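Local coordinates for acyl-coenzyme A oxidase acox-1.1 (Caenorhabditis elegans, PDB 5K3H), which catalyses, with FAD and molecular oxygen, the first step of peroxisomal beta-oxidation, desaturating acyl-CoA substrates to (2E)-enoyl-CoA with release of hydrogen peroxide, at residues S87-P92 against Y99-E104; M219-D224 against R262-M267; G413-S418 against F641-E646. All blocks are in the same frame, centred on the assembly; numbering follows the deposited sequence.

Overall arrangement
The three contacts follow one another along the chain and are well separated in space. Contact 1 lies in the helical N-terminal region, 31 Å from contact 2 and 29 Å from contact 3, centre to centre. Contact 2 belongs to the beta domain, and contact 3 joins two parts of the C-terminal helical half; their centres are 47 Å apart and their nearest atoms about 28 Å. Contact 2 lies nearest an FAD-binding residue, with about 7 Å between the side chains of Leu266 and Tyr149. Contact 3 is farther off: the side chain of Ser415 is about 12 Å from that of Arg320, which binds FAD. Contact 1 is remote from the known sites.

Contact 1: residues S87-P92 against Y99-E104; sequences SEIIDP and YHLNNE
Ile90 and Leu101 come within 7.9 Å of each other between their CA atoms, the nearest backbone approach between the irregular 87-92 segment and the helical turn 99-104, and no hydrogen bond joins the two. The contact is therefore carried by three branched aliphatic side chains, all buried. Leu101 reaches out from the helix with CG anti to its backbone N (chi1 173°), and its two methyls are shared between two neighbours in the loop. Leu101 CD2 meets the tip of Ile90, 3.7 Å from Ile90 CD1, and also lies 4.1 Å from Ile90 CG1 farther back along the same branch. The two side chains cross at about a right angle, so that this methyl of the leucine lies across the outer CG1-CD1 part of the isoleucine branch. The other methyl, Leu101 CD1, touches Ile89 more lightly, 4.3 Å from Ile89 CD1. Consecutive isoleucines thus both point toward the same leucine, and the interface of 136 Å² is small and wholly apolar. In the N-terminal region of the acyl-CoA oxidase fold, this is packing of the loop between helices 68-85 and 97-105 back onto the second of them. Leu101 also rests on Leu82 of helix 68-85, while Ile89 and Ile90 both touch Ile47 of helix 38-52, which brings a third helix to the cluster.

Contact 2: residues M219-D224 against R262-M267; sequences MVPLRD and RTNLLM
Asn264 turns its amide toward Met219 with CG beside its own backbone N and anti to the carbonyl carbon (chi1 -79°), while a chi2 of 38° brings ND2 close to the Met219 carbonyl. The pair joins the last part of strand 211-221 to the short 3-10 turn 262-264 that follows strand 258-261, within the central beta domain characteristic of the acyl-CoA oxidase and dehydrogenase family. One residue of the turn grips one residue of the strand twice. The backbone of Asn264 accepts from Met219 N in a moderately straight bond, with 2.8 Å between Met219 N and Asn264 O. Its side chain donates in return to the carbonyl of the same methionine, and both polar backbone atoms of Met219 are thereby bonded to one partner. Beside these bonds the packing is modest. Pro221 approaches the amide from the opposite direction, with Pro221 CD 4.0 Å from Asn264 ND2. Leu266 CD2 lies beside the methionine, 4.2 Å from Met219 CB, and the Leu266 backbone is hydrogen-bonded to Thr217, which continues the link along strand 211-221. The outer part of the methionine chain folds away from the turn and packs on Phe120 and Leu124 of helix 114-127. Gln132 binds the carbonyls of Thr263 and Leu265 through NE2, tying the turn and the residue after it to helix 130-141. In the side-chain bond, Asn264 ND2 stands 2.7 Å from Met219 O and well above the carbonyl plane, 48° out of it.

Contact 3: residues G413-S418 against F641-E646; sequences GYSMAS and FKWAKE
The indole of Trp643 receives the methyl of Ala417 over one face: Ala417 CB stands 3.8 Å from the centroid of the six-membered ring, only 12° off the ring normal, a CH-pi contact. The backbone of the same alanine lies over a face too, with Ala417 N 3.6 Å from Trp643 CH2. More obliquely, Ser415 OG approaches to 3.7 Å from Trp643 CZ3, and the carbonyl carbon of Met416 lies near CH2. The side chain of Met416 adds a lighter touch, its CB 4.1 Å from Trp643 CH2, before the chain bends away at chi2 and chi3. The benzo part of the ring thus does the touching. It reaches the loop because chi1 of -169° swings CG to the far side from the backbone N, and chi2 of 90° sets the ring plane about perpendicular to the plane of CA, CB and CG.

The loop surface that meets the ring is held in shape by an ST turn. Ser415 OG accepts from the backbone of Ala417, 2.9 Å from Ala417 N, in a fairly straight bond. The serine oxygen that sits beside the indole is therefore already engaged as an acceptor. The bond holds Ser415 OG and the Ala417 backbone together, with the N-H directed at OG and not at the indole. No hydrogen bond runs between the two segments.

The contact brings together two sequence regions of the oxidase, the C-alpha1 part and the C-terminal part. The loop 413-418 links helix 382-408 to helix 420-428, and Trp643 projects from helix 636-645, where its ring also meets Tyr65. Ile239 of the second subunit packs on Trp643, and Lys242 of that subunit on Met416, placing this helix-on-loop packing at the dimer interface.

Contact 1: residues S87-P92 against Y99-E104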
loop_
_atom_site.group_PDB
_atom_site.type_symbol
_atom_site.label_atom_id
_atom_site.label_comp_id
_atom_site.label_asym_id
_atom_site.label_seq_id
_atom_site.Cartn_x
_atom_site.Cartn_y
_atom_site.Cartn_z
ATOM N N SER B 87 -32.030 15.634 13.078
ATOM C CA SER B 87 -32.219 16.990 13.592
ATOM C C SER B 87 -31.929 17.110 15.072
ATOM O O SER B 87 -31.687 18.220 15.555
ATOM C CB SER B 87 -33.647 17.478 13.358
ATOM O OG SER B 87 -33.899 17.733 11.998
ATOM N N GLU B 88 -31.996 16.012 15.816
ATOM C CA GLU B 88 -31.702 16.095 17.237
ATOM C C GLU B 88 -30.225 16.275 17.524
ATOM O O GLU B 88 -29.863 16.544 18.672
ATOM C CB GLU B 88 -32.184 14.818 17.919
ATOM C CG GLU B 88 -33.654 14.525 17.678
ATOM C CD GLU B 88 -34.009 13.101 18.018
ATOM O OE1 GLU B 88 -33.535 12.602 19.067
ATOM O OE2 GLU B 88 -34.802 12.499 17.254
ATOM N N ILE B 89 -29.374 16.167 16.508
ATOM C CA ILE B 89 -27.937 16.140 16.704
ATOM C C ILE B 89 -27.248 17.288 15.981
ATOM O O ILE B 89 -26.294 17.866 16.511
ATOM C CB ILE B 89 -27.354 14.776 16.255
ATOM C CG1 ILE B 89 -28.213 13.623 16.799
ATOM C CG2 ILE B 89 -25.911 14.598 16.750
ATOM C CD1 ILE B 89 -28.000 12.281 16.095
ATOM N N ILE B 90 -27.721 17.653 14.781
ATOM C CA ILE B 90 -27.022 18.622 13.937
ATOM C C ILE B 90 -28.004 19.614 13.314
ATOM O O ILE B 90 -29.223 19.490 13.429
ATOM C CB ILE B 90 -26.200 17.958 12.799
ATOM C CG1 ILE B 90 -27.135 17.251 11.808
ATOM C CG2 ILE B 90 -25.119 17.028 13.348
ATOM C CD1 ILE B 90 -26.512 16.964 10.470
ATOM N N ASP B 91 -27.431 20.630 12.667
ATOM C CA ASP B 91 -28.133 21.439 11.689
ATOM C C ASP B 91 -28.017 20.732 10.348
ATOM O O ASP B 91 -26.925 20.725 9.757
ATOM C CB ASP B 91 -27.526 22.839 11.623
ATOM C CG ASP B 91 -28.009 23.654 10.413
ATOM O OD1 ASP B 91 -27.464 24.761 10.201
ATOM O OD2 ASP B 91 -28.928 23.207 9.682
ATOM N N PRO B 92 -29.087 20.112 9.839
ATOM C CA PRO B 92 -28.953 19.276 8.631
ATOM C C PRO B 92 -28.633 20.056 7.366
ATOM O O PRO B 92 -28.382 19.427 6.326
ATOM C CB PRO B 92 -30.318 18.580 8.519
ATOM C CG PRO B 92 -31.024 18.810 9.823
ATOM C CD PRO B 92 -30.422 20.026 10.462
ATOM N N TYR B 99 -20.912 15.983 7.574
ATOM C CA TYR B 99 -19.691 15.252 7.271
ATOM C C TYR B 99 -19.148 14.580 8.531
ATOM O O TYR B 99 -18.819 13.387 8.524
ATOM C CB TYR B 99 -18.676 16.222 6.667
ATOM C CG TYR B 99 -17.407 15.580 6.181
ATOM C CD1 TYR B 99 -17.431 14.687 5.119
ATOM C CD2 TYR B 99 -16.183 15.858 6.783
ATOM C CE1 TYR B 99 -16.288 14.098 4.659
ATOM C CE2 TYR B 99 -15.025 15.270 6.326
ATOM C CZ TYR B 99 -15.084 14.385 5.263
ATOM O OH TYR B 99 -13.939 13.765 4.792
ATOM N N HIS B 100 -19.081 15.326 9.638
ATOM C CA HIS B 100 -18.664 14.750 10.916
ATOM C C HIS B 100 -19.633 13.668 11.396
ATOM O O HIS B 100 -19.215 12.561 11.763
ATOM C CB HIS B 100 -18.522 15.862 11.956
ATOM C CG HIS B 100 -18.186 15.376 13.331
ATOM N ND1 HIS B 100 -17.032 14.675 13.611
ATOM C CD2 HIS B 100 -18.814 15.562 14.518
ATOM C CE1 HIS B 100 -16.989 14.408 14.908
ATOM N NE2 HIS B 100 -18.064 14.929 15.479
ATOM N N LEU B 101 -20.936 13.964 11.382
ATOM C CA LEU B 101 -21.931 12.987 11.803
ATOM C C LEU B 101 -21.775 11.669 11.046
ATOM O O LEU B 101 -21.768 10.590 11.652
ATOM C CB LEU B 101 -23.334 13.573 11.591
ATOM C CG LEU B 101 -24.584 12.714 11.802
ATOM C CD1 LEU B 101 -24.798 12.350 13.268
ATOM C CD2 LEU B 101 -25.800 13.436 11.222
ATOM N N ASN B 102 -21.603 11.737 9.722
ATOM C CA ASN B 102 -21.453 10.510 8.952
ATOM C C ASN B 102 -20.164 9.771 9.313
ATOM O O ASN B 102 -20.156 8.534 9.375
ATOM C CB ASN B 102 -21.536 10.809 7.452
ATOM C CG ASN B 102 -23.006 11.006 6.953
ATOM O OD1 ASN B 102 -23.989 10.675 7.650
ATOM N ND2 ASN B 102 -23.143 11.560 5.752
ATOM N N ASN B 103 -19.063 10.501 9.560
ATOM C CA ASN B 103 -17.799 9.847 9.932
ATOM C C ASN B 103 -17.937 9.057 11.230
ATOM O O ASN B 103 -17.414 7.943 11.334
ATOM C CB ASN B 103 -16.677 10.874 10.105
ATOM C CG ASN B 103 -16.263 11.530 8.819
ATOM O OD1 ASN B 103 -16.365 10.950 7.739
ATOM N ND2 ASN B 103 -15.788 12.767 8.927
ATOM N N GLU B 104 -18.596 9.647 12.243
ATOM C CA GLU B 104 -18.860 8.959 13.508
ATOM C C GLU B 104 -19.756 7.745 13.297
ATOM O O GLU B 104 -19.464 6.641 13.775
ATOM C CB GLU B 104 -19.541 9.912 14.502
ATOM C CG GLU B 104 -18.652 10.927 15.195
ATOM C CD GLU B 104 -18.295 10.533 16.627
ATOM O OE1 GLU B 104 -18.878 9.566 17.175
ATOM O OE2 GLU B 104 -17.371 11.166 17.184
#

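Contact 2: residues M219-D224 against R262-M267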
loop_
_atom_site.group_PDB
_atom_site.type_symbol
_atom_site.label_atom_id
_atom_site.label_comp_id
_atom_site.label_asym_id
_atom_site.label_seq_id
_atom_site.Cartn_x
_atom_site.Cartn_y
_atom_site.Cartn_z
ATOM N N MET B 219 -31.520 12.409 -16.632
ATOM C CA MET B 219 -32.130 11.733 -15.499
ATOM C C MET B 219 -32.704 10.420 -16.004
ATOM O O MET B 219 -33.425 10.404 -17.000
ATOM C CB MET B 219 -33.214 12.608 -14.862
ATOM C CG MET B 219 -33.929 11.951 -13.695
ATOM S SD MET B 219 -32.807 11.513 -12.334
ATOM C CE MET B 219 -32.551 13.132 -11.648
ATOM N N VAL B 220 -32.333 9.308 -15.361
ATOM C CA VAL B 220 -32.692 7.977 -15.828
ATOM C C VAL B 220 -33.273 7.150 -14.687
ATOM O O VAL B 220 -32.587 6.910 -13.689
ATOM C CB VAL B 220 -31.498 7.235 -16.456
ATOM C CG1 VAL B 220 -31.943 5.881 -17.001
ATOM C CG2 VAL B 220 -30.870 8.061 -17.553
ATOM N N PRO B 221 -34.542 6.731 -14.758
ATOM C CA PRO B 221 -35.040 5.734 -13.802
ATOM C C PRO B 221 -34.467 4.371 -14.112
ATOM O O PRO B 221 -34.431 3.942 -15.271
ATOM C CB PRO B 221 -36.559 5.753 -13.999
ATOM C CG PRO B 221 -36.780 6.350 -15.321
ATOM C CD PRO B 221 -35.602 7.225 -15.659
ATOM N N LEU B 222 -34.042 3.683 -13.058
ATOM C CA LEU B 222 -33.371 2.395 -13.169
ATOM C C LEU B 222 -34.202 1.233 -12.668
ATOM O O LEU B 222 -34.157 0.157 -13.258
ATOM C CB LEU B 222 -32.056 2.413 -12.377
ATOM C CG LEU B 222 -31.116 3.574 -12.642
ATOM C CD1 LEU B 222 -29.964 3.521 -11.635
ATOM C CD2 LEU B 222 -30.653 3.515 -14.086
ATOM N N ARG B 223 -34.911 1.418 -11.559
ATOM C CA ARG B 223 -35.696 0.378 -10.915
ATOM C C ARG B 223 -37.069 0.929 -10.564
ATOM O O ARG B 223 -37.244 2.133 -10.353
ATOM C CB ARG B 223 -35.017 -0.146 -9.642
ATOM C CG ARG B 223 -33.698 -0.855 -9.880
ATOM C CD ARG B 223 -32.949 -1.059 -8.567
ATOM N NE ARG B 223 -31.688 -1.778 -8.739
ATOM C CZ ARG B 223 -31.540 -3.095 -8.618
ATOM N NH1 ARG B 223 -32.585 -3.856 -8.304
ATOM N NH2 ARG B 223 -30.343 -3.647 -8.800
ATOM N N ASP B 224 -38.050 0.033 -10.544
ATOM C CA ASP B 224 -39.403 0.398 -10.153
ATOM C C ASP B 224 -39.435 0.908 -8.718
ATOM O O ASP B 224 -38.850 0.299 -7.821
ATOM C CB ASP B 224 -40.321 -0.801 -10.309
ATOM C CG ASP B 224 -41.744 -0.485 -9.929
ATOM O OD1 ASP B 224 -42.164 -0.852 -8.797
ATOM O OD2 ASP B 224 -42.428 0.144 -10.768
ATOM N N ARG B 262 -38.054 13.493 -23.599
ATOM C CA ARG B 262 -37.138 14.551 -24.002
ATOM C C ARG B 262 -36.661 15.370 -22.809
ATOM O O ARG B 262 -35.482 15.743 -22.730
ATOM C CB ARG B 262 -37.805 15.487 -25.015
ATOM C CG ARG B 262 -36.827 16.485 -25.627
ATOM C CD ARG B 262 -37.461 17.561 -26.459
ATOM N NE ARG B 262 -37.917 18.710 -25.679
ATOM C CZ ARG B 262 -39.168 18.897 -25.270
ATOM N NH1 ARG B 262 -40.108 18.006 -25.576
ATOM N NH2 ARG B 262 -39.481 19.985 -24.576
ATOM N N THR B 263 -37.563 15.664 -21.870
ATOM C CA THR B 263 -37.252 16.558 -20.760
ATOM C C THR B 263 -36.448 15.890 -19.647
ATOM O O THR B 263 -36.153 16.556 -18.647
ATOM C CB THR B 263 -38.545 17.139 -20.181
ATOM O OG1 THR B 263 -39.448 16.065 -19.882
ATOM C CG2 THR B 263 -39.202 18.104 -21.166
ATOM N N ASN B 264 -36.067 14.609 -19.797
ATOM C CA ASN B 264 -35.084 14.007 -18.895
ATOM C C ASN B 264 -33.653 14.397 -19.236
ATOM O O ASN B 264 -32.761 14.106 -18.438
ATOM C CB ASN B 264 -35.186 12.481 -18.872
ATOM C CG ASN B 264 -36.329 11.978 -18.011
ATOM O OD1 ASN B 264 -37.404 12.560 -17.985
ATOM N ND2 ASN B 264 -36.093 10.888 -17.295
ATOM N N LEU B 265 -33.413 15.003 -20.402
ATOM C CA LEU B 265 -32.162 15.704 -20.647
ATOM C C LEU B 265 -32.064 16.882 -19.685
ATOM O O LEU B 265 -32.966 17.722 -19.642
ATOM C CB LEU B 265 -32.100 16.201 -22.096
ATOM C CG LEU B 265 -30.999 17.223 -22.447
ATOM C CD1 LEU B 265 -29.617 16.573 -22.479
ATOM C CD2 LEU B 265 -31.262 17.956 -23.756
ATOM N N LEU B 266 -30.990 16.928 -18.887
ATOM C CA LEU B 266 -30.797 18.017 -17.931
ATOM C C LEU B 266 -30.466 19.294 -18.700
ATOM O O LEU B 266 -29.456 19.352 -19.414
ATOM C CB LEU B 266 -29.683 17.665 -16.944
ATOM C CG LEU B 266 -29.902 16.376 -16.122
ATOM C CD1 LEU B 266 -28.893 16.241 -14.995
ATOM C CD2 LEU B 266 -31.338 16.286 -15.591
ATOM N N MET B 267 -31.315 20.319 -18.569
ATOM C CA MET B 267 -31.333 21.414 -19.537
ATOM C C MET B 267 -31.148 22.794 -18.906
ATOM O O MET B 267 -31.695 23.786 -19.392
ATOM C CB MET B 267 -32.633 21.382 -20.338
ATOM C CG MET B 267 -32.652 20.344 -21.433
ATOM S SD MET B 267 -34.137 20.418 -22.452
ATOM C CE MET B 267 -35.197 19.245 -21.622
#

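Contact 3: residues G413-S418 against F641-E646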
loop_
_atom_site.group_PDB
_atom_site.type_symbol
_atom_site.label_atom_id
_atom_site.label_comp_id
_atom_site.label_asym_id
_atom_site.label_seq_id
_atom_site.Cartn_x
_atom_site.Cartn_y
_atom_site.Cartn_z
ATOM N N GLY B 413 0.452 -3.916 13.454
ATOM C CA GLY B 413 -0.195 -3.081 12.461
ATOM C C GLY B 413 -0.858 -3.864 11.361
ATOM O O GLY B 413 -1.697 -3.305 10.630
ATOM N N TYR B 414 -0.499 -5.145 11.222
ATOM C CA TYR B 414 -1.061 -6.009 10.194
ATOM C C TYR B 414 -2.464 -6.470 10.546
ATOM O O TYR B 414 -3.204 -6.925 9.672
ATOM C CB TYR B 414 -0.158 -7.224 10.019
ATOM C CG TYR B 414 -0.297 -7.950 8.715
ATOM C CD1 TYR B 414 0.283 -7.450 7.566
ATOM C CD2 TYR B 414 -0.983 -9.158 8.629
ATOM C CE1 TYR B 414 0.172 -8.121 6.355
ATOM C CE2 TYR B 414 -1.096 -9.842 7.412
ATOM C CZ TYR B 414 -0.511 -9.315 6.287
ATOM O OH TYR B 414 -0.602 -9.963 5.077
ATOM N N SER B 415 -2.830 -6.363 11.810
ATOM C CA SER B 415 -4.146 -6.748 12.277
ATOM C C SER B 415 -5.196 -5.744 11.825
ATOM O O SER B 415 -4.906 -4.558 11.612
ATOM C CB SER B 415 -4.132 -6.837 13.806
ATOM O OG SER B 415 -5.416 -7.147 14.325
ATOM N N MET B 416 -6.434 -6.226 11.660
ATOM C CA MET B 416 -7.497 -5.242 11.492
ATOM C C MET B 416 -7.780 -4.487 12.780
ATOM O O MET B 416 -8.602 -3.563 12.772
ATOM C CB MET B 416 -8.780 -5.864 10.973
ATOM C CG MET B 416 -8.689 -6.422 9.566
ATOM S SD MET B 416 -7.985 -5.328 8.301
ATOM C CE MET B 416 -8.975 -3.848 8.534
ATOM N N ALA B 417 -7.147 -4.875 13.887
ATOM C CA ALA B 417 -7.252 -4.109 15.125
ATOM C C ALA B 417 -6.540 -2.757 15.048
ATOM O O ALA B 417 -6.804 -1.884 15.889
ATOM C CB ALA B 417 -6.710 -4.931 16.300
ATOM N N SER B 418 -5.606 -2.577 14.100
ATOM C CA SER B 418 -5.006 -1.263 13.885
ATOM C C SER B 418 -5.894 -0.388 13.009
ATOM O O SER B 418 -5.894 0.841 13.156
ATOM C CB SER B 418 -3.650 -1.399 13.234
ATOM O OG SER B 418 -3.841 -1.542 11.842
ATOM N N PHE B 641 -6.537 -7.966 23.485
ATOM C CA PHE B 641 -6.888 -9.314 23.917
ATOM C C PHE B 641 -8.399 -9.540 23.842
ATOM O O PHE B 641 -8.856 -10.539 23.273
ATOM C CB PHE B 641 -6.365 -9.523 25.335
ATOM C CG PHE B 641 -6.432 -10.938 25.811
ATOM C CD1 PHE B 641 -6.369 -11.994 24.905
ATOM C CD2 PHE B 641 -6.531 -11.217 27.171
ATOM C CE1 PHE B 641 -6.435 -13.308 25.348
ATOM C CE2 PHE B 641 -6.590 -12.525 27.624
ATOM C CZ PHE B 641 -6.546 -13.571 26.711
ATOM N N LYS B 642 -9.199 -8.588 24.347
ATOM C CA LYS B 642 -10.650 -8.701 24.209
ATOM C C LYS B 642 -11.066 -8.760 22.749
ATOM O O LYS B 642 -11.921 -9.577 22.369
ATOM C CB LYS B 642 -11.371 -7.531 24.887
ATOM C CG LYS B 642 -11.422 -7.593 26.396
ATOM C CD LYS B 642 -12.313 -6.477 26.986
ATOM C CE LYS B 642 -12.342 -6.548 28.541
ATOM N NZ LYS B 642 -11.694 -5.386 29.227
ATOM N N TRP B 643 -10.513 -7.857 21.924
ATOM C CA TRP B 643 -10.853 -7.812 20.505
ATOM C C TRP B 643 -10.593 -9.157 19.820
ATOM O O TRP B 643 -11.369 -9.585 18.953
ATOM C CB TRP B 643 -10.062 -6.678 19.837
ATOM C CG TRP B 643 -10.496 -6.355 18.442
ATOM C CD1 TRP B 643 -11.457 -5.449 18.065
ATOM C CD2 TRP B 643 -9.983 -6.917 17.239
ATOM N NE1 TRP B 643 -11.584 -5.434 16.701
ATOM C CE2 TRP B 643 -10.684 -6.318 16.166
ATOM C CE3 TRP B 643 -8.994 -7.865 16.956
ATOM C CZ2 TRP B 643 -10.422 -6.640 14.832
ATOM C CZ3 TRP B 643 -8.735 -8.179 15.638
ATOM C CH2 TRP B 643 -9.448 -7.571 14.592
ATOM N N ALA B 644 -9.469 -9.799 20.146
ATOM C CA ALA B 644 -9.167 -11.134 19.625
ATOM C C ALA B 644 -10.136 -12.177 20.170
ATOM O O ALA B 644 -10.720 -12.957 19.407
ATOM C CB ALA B 644 -7.725 -11.518 19.970
ATOM N N LYS B 645 -10.309 -12.212 21.496
ATOM C CA LYS B 645 -11.131 -13.254 22.109
ATOM C C LYS B 645 -12.565 -13.234 21.590
ATOM O O LYS B 645 -13.202 -14.288 21.504
ATOM C CB LYS B 645 -11.109 -13.117 23.631
ATOM C CG LYS B 645 -9.868 -13.741 24.256
ATOM C CD LYS B 645 -9.954 -13.767 25.773
ATOM C CE LYS B 645 -10.035 -12.346 26.303
ATOM N NZ LYS B 645 -9.950 -12.256 27.776
ATOM N N GLU B 646 -13.084 -12.056 21.237
ATOM C CA GLU B 646 -14.462 -11.885 20.789
ATOM C C GLU B 646 -14.618 -11.937 19.267
ATOM O O GLU B 646 -15.725 -11.713 18.757
ATOM C CB GLU B 646 -15.013 -10.567 21.355
ATOM C CG GLU B 646 -15.137 -10.577 22.888
ATOM C CD GLU B 646 -15.432 -9.201 23.483
ATOM O OE1 GLU B 646 -15.704 -8.272 22.692
ATOM O OE2 GLU B 646 -15.401 -9.042 24.738
#